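Local coordinates for protein Vpx (Simian immunodeficiency virus, PDB 4CC9) that recruits the host CUL4A-DDB1 ubiquitin ligase through DCAF-1 to have SAMHD1 degraded, and helps carry the viral pre-integration complex into the nucleus of non-dividing cells, at residues 53-58 / 76-81; 61-66 / 71-76; 20-25 / 112-117. One frame throughout, in Å; residues are numbered along the deposited sequence.

In the fold
Two of the three contacts are successive layers of one antiparallel helix pair. Interaction 2 joins helices 49-66 and 71-91 near the short turn that connects them, and interaction 1 continues the same interface away from that turn; the two centres lie about 9 Å apart and Tyr76 belongs to both. Each is largely buried and built on an edge-to-face aromatic pair, with no hydrogen bond between its segments. Interaction 3 lies about 30 Å from interaction 1, centre to centre, on the opposite side of the chain's centre. Partly buried, it joins two arms leading into and away from the three-helix body and lays a glutamate chain against largely exposed prolines.

Interaction 1: 53-58 / 76-81; sequences FQVWRR and YRYLCL
Trp56 turns the edge of its indole onto the face of Tyr78, a T-shaped pair between antiparallel helices of the three-helix Vpr/Vpx fold. CE3 of Trp56 stands almost over the centre of the phenol ring, 3.6 Å from CD2 of Tyr78. The six-membered ring of Trp56 and the Tyr78 ring have planes at 87° and centroids 4.9 Å apart. Both residues carry CG anti to the backbone N (chi1 169° for Trp56), and the two side chains cross at about a right angle. The phenol also lies close to the opposing backbone: its CE1 comes within 3.4 Å of CA of Trp56. A flat ring suits this place because it can offer a face to the indole while its rim slips against the main chain.

Val55 packs beside that rim. Its CG1 lies 4.0 Å from CD1 of Tyr78, and the same methyl is 4.2 Å from CD1 of Leu81, one helical turn on from Tyr78. Branched apolar side chains suit a buried helix interface such as this one, where the local axes approach to 10.0 Å and run at 151° to each other.

Farther out, helix 25-43 supplies the partner that holds the polar end of the phenol, while its residues Trp31, Thr35 and Ile39 pack on Leu79. On the outer side, Arg77 makes a salt bridge to an acidic residue of another protein's chain. Tyrosine is apt at position 78, buried as it is, because its OH is hydrogen-bonded to OD1 of Asn40.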
loop_
_atom_site.group_PDB
_atom_site.type_symbol
_atom_site.label_atom_id
_atom_site.label_comp_id
_atom_site.label_asym_id
_atom_site.label_seq_id
_atom_site.Cartn_x
_atom_site.Cartn_y
_atom_site.Cartn_z
ATOM N N PHE B 53 6.595 5.395 -24.814
ATOM C CA PHE B 53 6.291 6.162 -26.023
ATOM C C PHE B 53 4.879 5.914 -26.538
ATOM O O PHE B 53 4.172 6.855 -26.896
ATOM C CB PHE B 53 7.320 5.891 -27.120
ATOM C CG PHE B 53 8.520 6.801 -27.053
ATOM C CD1 PHE B 53 9.545 6.553 -26.153
ATOM C CD2 PHE B 53 8.607 7.925 -27.871
ATOM C CE1 PHE B 53 10.651 7.401 -26.081
ATOM C CE2 PHE B 53 9.711 8.773 -27.800
ATOM C CZ PHE B 53 10.733 8.508 -26.905
ATOM N N GLN B 54 4.449 4.656 -26.525
ATOM C CA GLN B 54 3.129 4.316 -27.045
ATOM C C GLN B 54 1.968 4.869 -26.197
ATOM O O GLN B 54 0.981 5.380 -26.736
ATOM C CB GLN B 54 3.010 2.809 -27.216
ATOM C CG GLN B 54 2.040 2.397 -28.290
ATOM N N VAL B 55 2.090 4.785 -24.877
ATOM C CA VAL B 55 1.030 5.295 -24.016
ATOM C C VAL B 55 0.986 6.823 -24.079
ATOM O O VAL B 55 -0.091 7.426 -24.066
ATOM C CB VAL B 55 1.185 4.817 -22.557
ATOM C CG1 VAL B 55 0.132 5.461 -21.687
ATOM C CG2 VAL B 55 1.088 3.285 -22.479
ATOM N N TRP B 56 2.152 7.451 -24.179
ATOM C CA TRP B 56 2.189 8.908 -24.317
ATOM C C TRP B 56 1.475 9.378 -25.590
ATOM O O TRP B 56 0.569 10.219 -25.532
ATOM C CB TRP B 56 3.625 9.435 -24.296
ATOM C CG TRP B 56 3.678 10.875 -24.697
ATOM C CD1 TRP B 56 4.064 11.378 -25.916
ATOM C CD2 TRP B 56 3.303 12.008 -23.895
ATOM N NE1 TRP B 56 3.968 12.752 -25.908
ATOM C CE2 TRP B 56 3.498 13.166 -24.688
ATOM C CE3 TRP B 56 2.838 12.158 -22.579
ATOM C CZ2 TRP B 56 3.231 14.459 -24.211
ATOM C CZ3 TRP B 56 2.580 13.440 -22.103
ATOM C CH2 TRP B 56 2.783 14.578 -22.918
ATOM N N ARG B 57 1.868 8.816 -26.730
ATOM C CA ARG B 57 1.300 9.219 -28.017
ATOM C C ARG B 57 -0.191 8.920 -28.134
ATOM O O ARG B 57 -0.944 9.712 -28.709
ATOM C CB ARG B 57 2.033 8.532 -29.161
ATOM C CG ARG B 57 3.531 8.792 -29.207
ATOM C CD ARG B 57 4.178 7.864 -30.242
ATOM N NE ARG B 57 5.091 8.623 -31.066
ATOM C CZ ARG B 57 4.799 9.078 -32.272
ATOM N NH1 ARG B 57 3.631 8.801 -32.820
ATOM N NH2 ARG B 57 5.690 9.796 -32.929
ATOM N N ARG B 58 -0.629 7.777 -27.605
ATOM C CA ARG B 58 -2.052 7.455 -27.683
ATOM C C ARG B 58 -2.884 8.354 -26.766
ATOM O O ARG B 58 -3.939 8.832 -27.167
ATOM C CB ARG B 58 -2.308 5.966 -27.425
ATOM C CG ARG B 58 -1.626 5.084 -28.457
ATOM C CD ARG B 58 -1.752 3.606 -28.125
ATOM N NE ARG B 58 -3.074 3.093 -28.475
ATOM C CZ ARG B 58 -3.945 2.605 -27.600
ATOM N NH1 ARG B 58 -3.634 2.543 -26.313
ATOM N NH2 ARG B 58 -5.127 2.169 -28.018
ATOM N N TYR B 76 -2.125 14.952 -17.230
ATOM C CA TYR B 76 -2.562 14.355 -15.975
ATOM C C TYR B 76 -3.152 12.949 -16.158
ATOM O O TYR B 76 -2.822 12.029 -15.386
ATOM C CB TYR B 76 -3.547 15.278 -15.264
ATOM C CG TYR B 76 -4.050 14.734 -13.948
ATOM C CD1 TYR B 76 -3.317 14.895 -12.782
ATOM C CD2 TYR B 76 -5.265 14.058 -13.873
ATOM C CE1 TYR B 76 -3.782 14.392 -11.572
ATOM C CE2 TYR B 76 -5.737 13.553 -12.667
ATOM C CZ TYR B 76 -4.999 13.726 -11.523
ATOM O OH TYR B 76 -5.476 13.224 -10.330
ATOM N N ARG B 77 -4.020 12.769 -17.163
ATOM C CA ARG B 77 -4.523 11.416 -17.456
ATOM C C ARG B 77 -3.363 10.475 -17.795
ATOM O O ARG B 77 -3.368 9.299 -17.424
ATOM C CB ARG B 77 -5.557 11.407 -18.591
ATOM C CG ARG B 77 -6.816 12.236 -18.294
ATOM C CD ARG B 77 -7.555 11.727 -17.055
ATOM N NE ARG B 77 -7.918 10.326 -17.224
ATOM C CZ ARG B 77 -9.078 9.893 -17.719
ATOM N NH1 ARG B 77 -10.022 10.760 -18.084
ATOM N NH2 ARG B 77 -9.296 8.580 -17.849
ATOM N N TYR B 78 -2.355 10.999 -18.481
ATOM C CA TYR B 78 -1.216 10.173 -18.846
ATOM C C TYR B 78 -0.413 9.762 -17.599
ATOM O O TYR B 78 -0.036 8.598 -17.456
ATOM C CB TYR B 78 -0.322 10.903 -19.866
ATOM C CG TYR B 78 1.059 10.294 -19.996
ATOM C CD1 TYR B 78 1.268 9.167 -20.781
ATOM C CD2 TYR B 78 2.151 10.848 -19.338
ATOM C CE1 TYR B 78 2.537 8.602 -20.912
ATOM C CE2 TYR B 78 3.420 10.292 -19.462
ATOM C CZ TYR B 78 3.596 9.166 -20.250
ATOM O OH TYR B 78 4.832 8.600 -20.383
ATOM N N LEU B 79 -0.147 10.719 -16.712
ATOM C CA LEU B 79 0.602 10.440 -15.485
ATOM C C LEU B 79 -0.080 9.346 -14.661
ATOM O O LEU B 79 0.586 8.419 -14.190
ATOM C CB LEU B 79 0.778 11.719 -14.644
ATOM C CG LEU B 79 1.504 11.602 -13.302
ATOM C CD1 LEU B 79 2.916 11.087 -13.492
ATOM C CD2 LEU B 79 1.530 12.934 -12.568
ATOM N N CYS B 80 -1.401 9.433 -14.502
ATOM C CA CYS B 80 -2.109 8.440 -13.689
ATOM C C CYS B 80 -1.936 7.023 -14.247
ATOM O O CYS B 80 -1.777 6.066 -13.481
ATOM C CB CYS B 80 -3.590 8.814 -13.505
ATOM S SG CYS B 80 -3.867 10.348 -12.498
ATOM N N LEU B 81 -1.924 6.892 -15.573
ATOM C CA LEU B 81 -1.701 5.581 -16.204
ATOM C C LEU B 81 -0.294 5.040 -15.957
ATOM O O LEU B 81 -0.125 3.844 -15.695
ATOM C CB LEU B 81 -1.954 5.645 -17.707
ATOM C CG LEU B 81 -3.415 5.766 -18.130
ATOM C CD1 LEU B 81 -3.498 6.079 -19.613
ATOM C CD2 LEU B 81 -4.190 4.477 -17.797
#

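Interaction 2: 61-66 / 71-76; sequences EYWHDE and VSYTKY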
loop_
_atom_site.group_PDB
_atom_site.type_symbol
_atom_site.label_atom_id
_atom_site.label_comp_id
_atom_site.label_asym_id
_atom_site.label_seq_id
_atom_site.Cartn_x
_atom_site.Cartn_y
_atom_site.Cartn_z
ATOM N N GLU B 61 -3.205 11.642 -28.596
ATOM C CA GLU B 61 -4.147 11.612 -29.720
ATOM C C GLU B 61 -5.564 11.674 -29.192
ATOM O O GLU B 61 -6.387 12.438 -29.692
ATOM C CB GLU B 61 -3.999 10.346 -30.557
ATOM C CG GLU B 61 -2.669 10.198 -31.266
ATOM N N TYR B 62 -5.844 10.888 -28.157
ATOM C CA TYR B 62 -7.209 10.811 -27.656
ATOM C C TYR B 62 -7.697 12.091 -26.944
ATOM O O TYR B 62 -8.682 12.696 -27.364
ATOM C CB TYR B 62 -7.398 9.575 -26.772
ATOM C CG TYR B 62 -8.813 9.435 -26.275
ATOM C CD1 TYR B 62 -9.828 9.045 -27.134
ATOM C CD2 TYR B 62 -9.141 9.722 -24.953
ATOM C CE1 TYR B 62 -11.132 8.928 -26.691
ATOM C CE2 TYR B 62 -10.443 9.611 -24.502
ATOM C CZ TYR B 62 -11.432 9.213 -25.381
ATOM O OH TYR B 62 -12.728 9.098 -24.949
ATOM N N TRP B 63 -7.019 12.505 -25.874
ATOM C CA TRP B 63 -7.523 13.618 -25.065
ATOM C C TRP B 63 -7.197 14.990 -25.623
ATOM O O TRP B 63 -7.997 15.922 -25.481
ATOM C CB TRP B 63 -7.030 13.525 -23.614
ATOM C CG TRP B 63 -7.745 12.479 -22.809
ATOM C CD1 TRP B 63 -9.067 12.483 -22.441
ATOM C CD2 TRP B 63 -7.177 11.285 -22.254
ATOM N NE1 TRP B 63 -9.352 11.356 -21.703
ATOM C CE2 TRP B 63 -8.210 10.609 -21.565
ATOM C CE3 TRP B 63 -5.896 10.731 -22.262
ATOM C CZ2 TRP B 63 -8.001 9.398 -20.904
ATOM C CZ3 TRP B 63 -5.684 9.521 -21.594
ATOM C CH2 TRP B 63 -6.734 8.869 -20.931
ATOM N N HIS B 64 -6.024 15.144 -26.230
ATOM C CA HIS B 64 -5.689 16.459 -26.776
ATOM C C HIS B 64 -6.302 16.682 -28.166
ATOM O O HIS B 64 -7.112 17.589 -28.353
ATOM C CB HIS B 64 -4.182 16.723 -26.787
ATOM C CG HIS B 64 -3.834 18.123 -27.176
ATOM N ND1 HIS B 64 -3.790 18.544 -28.491
ATOM C CD2 HIS B 64 -3.549 19.215 -26.423
ATOM C CE1 HIS B 64 -3.476 19.827 -28.527
ATOM N NE2 HIS B 64 -3.321 20.256 -27.290
ATOM N N ASP B 65 -5.927 15.846 -29.127
ATOM C CA ASP B 65 -6.383 16.001 -30.512
ATOM C C ASP B 65 -7.867 15.667 -30.728
ATOM O O ASP B 65 -8.608 16.458 -31.298
ATOM C CB ASP B 65 -5.484 15.185 -31.457
ATOM C CG ASP B 65 -4.050 15.730 -31.511
ATOM O OD1 ASP B 65 -3.806 16.866 -31.024
ATOM O OD2 ASP B 65 -3.166 15.029 -32.041
ATOM N N GLU B 66 -8.303 14.505 -30.261
ATOM C CA GLU B 66 -9.685 14.078 -30.455
ATOM C C GLU B 66 -10.721 14.744 -29.515
ATOM O O GLU B 66 -11.743 15.225 -29.988
ATOM C CB GLU B 66 -9.781 12.545 -30.410
ATOM C CG GLU B 66 -11.214 12.003 -30.425
ATOM C CD GLU B 66 -11.306 10.509 -30.770
ATOM O OE1 GLU B 66 -10.265 9.897 -31.106
ATOM O OE2 GLU B 66 -12.428 9.951 -30.712
ATOM N N VAL B 71 -3.551 20.872 -22.431
ATOM C CA VAL B 71 -2.342 20.062 -22.295
ATOM C C VAL B 71 -2.138 19.601 -20.857
ATOM O O VAL B 71 -1.583 18.531 -20.626
ATOM C CB VAL B 71 -1.042 20.692 -22.905
ATOM C CG1 VAL B 71 -1.302 22.024 -23.550
ATOM C CG2 VAL B 71 0.090 20.759 -21.883
ATOM N N SER B 72 -2.627 20.383 -19.901
ATOM C CA SER B 72 -2.526 20.012 -18.487
ATOM C C SER B 72 -3.389 18.794 -18.150
ATOM O O SER B 72 -2.921 17.834 -17.520
ATOM C CB SER B 72 -2.919 21.185 -17.596
ATOM O OG SER B 72 -1.875 22.138 -17.556
ATOM N N TYR B 73 -4.650 18.824 -18.571
ATOM C CA TYR B 73 -5.515 17.674 -18.355
ATOM C C TYR B 73 -4.922 16.435 -19.036
ATOM O O TYR B 73 -4.863 15.349 -18.434
ATOM C CB TYR B 73 -6.938 17.958 -18.834
ATOM C CG TYR B 73 -7.874 16.819 -18.544
ATOM C CD1 TYR B 73 -8.455 16.670 -17.289
ATOM C CD2 TYR B 73 -8.159 15.877 -19.513
ATOM C CE1 TYR B 73 -9.301 15.604 -17.017
ATOM C CE2 TYR B 73 -8.997 14.808 -19.247
ATOM C CZ TYR B 73 -9.559 14.676 -18.005
ATOM O OH TYR B 73 -10.389 13.612 -17.759
ATOM N N THR B 74 -4.443 16.611 -20.268
ATOM C CA THR B 74 -3.892 15.503 -21.045
ATOM C C THR B 74 -2.689 14.889 -20.328
ATOM O O THR B 74 -2.590 13.663 -20.185
ATOM C CB THR B 74 -3.462 15.975 -22.452
ATOM O OG1 THR B 74 -4.606 16.474 -23.160
ATOM C CG2 THR B 74 -2.845 14.841 -23.242
ATOM N N LYS B 75 -1.780 15.736 -19.857
ATOM C CA LYS B 75 -0.624 15.233 -19.124
ATOM C C LYS B 75 -1.049 14.487 -17.865
ATOM O O LYS B 75 -0.428 13.487 -17.493
ATOM C CB LYS B 75 0.317 16.367 -18.756
ATOM C CG LYS B 75 1.070 16.937 -19.934
ATOM C CD LYS B 75 1.721 18.237 -19.515
ATOM C CE LYS B 75 3.200 18.089 -19.391
ATOM N NZ LYS B 75 3.758 19.328 -18.809
ATOM N N TYR B 76 -2.125 14.952 -17.230
ATOM C CA TYR B 76 -2.562 14.355 -15.975
ATOM C C TYR B 76 -3.152 12.949 -16.158
ATOM O O TYR B 76 -2.822 12.029 -15.386
ATOM C CB TYR B 76 -3.547 15.278 -15.264
ATOM C CG TYR B 76 -4.050 14.734 -13.948
ATOM C CD1 TYR B 76 -3.317 14.895 -12.782
ATOM C CD2 TYR B 76 -5.265 14.058 -13.873
ATOM C CE1 TYR B 76 -3.782 14.392 -11.572
ATOM C CE2 TYR B 76 -5.737 13.553 -12.667
ATOM C CZ TYR B 76 -4.999 13.726 -11.523
ATOM O OH TYR B 76 -5.476 13.224 -10.330
#
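The closing end of an antiparallel helical hairpin brings Trp63 against Tyr73 and lets Thr74 fit beside the backbone of His64. Tyr73 directs its ring edge at the indole face in a T-shaped pair: the five-membered ring of Trp63 and the phenol ring have centroids 5.7 Å apart and planes at 81°. The closest atoms are CE2 of Tyr73 and CD1 of Trp63, at 4.0 Å. CG of Tyr73 is anti to its backbone N (chi1 -176°), and this carries the far end of the ring nearer to the tryptophan than its first bond alone would suggest.

Where the three-helix Vpr/Vpx fold turns from helix 49-66 into helix 71-91, a modest side chain suits the close approach of the local axes (9.0 Å). Thr74 provides it, with its OG1 3.8 Å from CB of Trp63 and 3.7 Å from CB of His64. The hydroxyl is hydrogen-bonded to O of Ser70, just ahead of the segment, so a polar atom is accommodated in a buried place.

On the more exposed side, the His64 imidazole stacks with Trp60. Its ND1 donates a nearly straight hydrogen bond to OD1 of Asp65, 3.0 Å away; OD1 lies close to the imidazole plane and is met on its anti side, tilted 30° from the carboxylate plane, which would help hold the ring's rotation. The OH of Tyr73 reaches Arg77 and an acidic side chain of another protein's chain.

Interaction 3: 20-25 / 112-117; sequences SGEETI and PPPPPG
Glu22 does nearly all the touching between 20-25 and 112-117, laying its side chain along the extended backbone from Pro112 to Pro114. The snug part is at its base: CB of Glu22 sits 3.3 Å from O of Pro112, and CG lies 3.4 Å from that same oxygen. CG then passes 3.7 Å from N of Pro114. The chain places CG anti to its own carbonyl carbon (chi1 -59°), and a bend at chi2 (-53°) brings the carboxylate against CB of Pro114, which OE2 of Glu22 meets at 3.5 Å. The glutamate and the Pro114 ring cross at about a right angle.

The touching residues of both arms lie outside the three helices of Vpx. Residues 20-22 form a short 3-10 turn leading to helix 25-43, for which Thr24 is the N-cap, whereas 112-116 is a proline run with the extended backbone angles of polyproline II. Such a run has no amide N-H to donate, so it offers ring carbons and carbonyl oxygens. CB and CG of Glu22 lie against the carbonyl oxygen, and its carboxylate end against the carbons of Pro114, by van der Waals contact alone.

In contrast to the buried Glu22 and the O of Pro112 beside it, the rings of Pro112 and Pro113 are exposed, and from Pro115 onward the run adds almost nothing. Two other protein chains border the site: Glu23 forms a salt bridge with one, OE1 of Glu22 makes a long, weak ion pair with a basic side chain of the same chain, and Ser20 OG is hydrogen-bonded to the second.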
loop_
_atom_site.group_PDB
_atom_site.type_symbol
_atom_site.label_atom_id
_atom_site.label_comp_id
_atom_site.label_asym_id
_atom_site.label_seq_id
_atom_site.Cartn_x
_atom_site.Cartn_y
_atom_site.Cartn_z
ATOM N N SER B 20 -4.493 18.941 1.167
ATOM C CA SER B 20 -4.414 18.957 -0.306
ATOM C C SER B 20 -4.857 20.296 -0.885
ATOM O O SER B 20 -4.245 20.817 -1.832
ATOM C CB SER B 20 -5.244 17.828 -0.931
ATOM O OG SER B 20 -4.737 16.555 -0.577
ATOM N N GLY B 21 -5.912 20.857 -0.301
ATOM C CA GLY B 21 -6.429 22.145 -0.731
ATOM C C GLY B 21 -5.511 23.302 -0.379
ATOM O O GLY B 21 -5.743 24.424 -0.845
ATOM N N GLU B 22 -4.476 23.043 0.429
ATOM C CA GLU B 22 -3.558 24.114 0.845
ATOM C C GLU B 22 -2.409 24.344 -0.154
ATOM O O GLU B 22 -1.677 25.328 -0.057
ATOM C CB GLU B 22 -3.016 23.873 2.263
ATOM C CG GLU B 22 -4.083 23.789 3.350
ATOM C CD GLU B 22 -5.042 24.992 3.357
ATOM O OE1 GLU B 22 -4.563 26.143 3.464
ATOM O OE2 GLU B 22 -6.278 24.791 3.260
ATOM N N GLU B 23 -2.252 23.444 -1.120
ATOM C CA GLU B 23 -1.331 23.697 -2.222
ATOM C C GLU B 23 -1.851 24.921 -3.007
ATOM O O GLU B 23 -3.081 25.110 -3.109
ATOM C CB GLU B 23 -1.240 22.447 -3.105
ATOM C CG GLU B 23 -0.494 22.619 -4.427
ATOM C CD GLU B 23 -0.188 21.283 -5.139
ATOM O OE1 GLU B 23 -1.133 20.643 -5.658
ATOM O OE2 GLU B 23 1.001 20.876 -5.192
ATOM N N THR B 24 -0.944 25.773 -3.512
ATOM C CA THR B 24 -1.347 26.905 -4.369
ATOM C C THR B 24 -1.499 26.495 -5.829
ATOM O O THR B 24 -0.992 25.445 -6.246
ATOM C CB THR B 24 -0.350 28.081 -4.348
ATOM O OG1 THR B 24 0.812 27.737 -5.112
ATOM C CG2 THR B 24 0.037 28.464 -2.919
ATOM N N ILE B 25 -2.186 27.335 -6.603
ATOM C CA ILE B 25 -2.431 27.055 -8.014
ATOM C C ILE B 25 -1.120 26.947 -8.773
ATOM O O ILE B 25 -0.914 26.013 -9.561
ATOM C CB ILE B 25 -3.320 28.133 -8.647
ATOM C CG1 ILE B 25 -4.777 27.908 -8.223
ATOM C CG2 ILE B 25 -3.198 28.107 -10.166
ATOM C CD1 ILE B 25 -5.728 28.988 -8.679
ATOM N N PRO B 112 1.392 23.043 3.788
ATOM C CA PRO B 112 1.150 23.174 5.230
ATOM C C PRO B 112 -0.282 22.801 5.619
ATOM O O PRO B 112 -1.178 22.855 4.774
ATOM C CB PRO B 112 1.335 24.687 5.487
ATOM C CG PRO B 112 1.839 25.287 4.191
ATOM C CD PRO B 112 1.384 24.352 3.108
ATOM N N PRO B 113 -0.510 22.472 6.900
ATOM C CA PRO B 113 -1.900 22.317 7.343
ATOM C C PRO B 113 -2.639 23.643 7.162
ATOM O O PRO B 113 -2.012 24.703 7.178
ATOM C CB PRO B 113 -1.775 22.045 8.849
ATOM C CG PRO B 113 -0.325 21.818 9.128
ATOM C CD PRO B 113 0.448 22.471 8.021
ATOM N N PRO B 114 -3.963 23.592 6.996
ATOM C CA PRO B 114 -4.715 24.850 7.045
ATOM C C PRO B 114 -4.664 25.379 8.486
ATOM O O PRO B 114 -4.352 24.596 9.395
ATOM C CB PRO B 114 -6.139 24.412 6.691
ATOM C CG PRO B 114 -6.225 22.993 7.189
ATOM C CD PRO B 114 -4.840 22.402 6.982
ATOM N N PRO B 115 -4.926 26.681 8.696
ATOM C CA PRO B 115 -4.850 27.175 10.083
ATOM C C PRO B 115 -5.982 26.595 10.923
ATOM O O PRO B 115 -7.134 26.600 10.473
ATOM C CB PRO B 115 -4.976 28.710 9.951
ATOM C CG PRO B 115 -5.433 28.970 8.529
ATOM C CD PRO B 115 -5.105 27.754 7.702
ATOM N N PRO B 116 -5.652 26.068 12.115
ATOM C CA PRO B 116 -6.649 25.346 12.919
ATOM C C PRO B 116 -7.845 26.216 13.270
ATOM O O PRO B 116 -7.685 27.402 13.612
ATOM C CB PRO B 116 -5.872 24.968 14.182
ATOM C CG PRO B 116 -4.442 24.903 13.733
ATOM C CD PRO B 116 -4.305 26.007 12.712
ATOM N N GLY B 117 -9.038 25.631 13.173
ATOM C CA GLY B 117 -10.274 26.363 13.402
ATOM C C GLY B 117 -10.895 26.977 12.155
ATOM O O GLY B 117 -12.070 27.347 12.171
#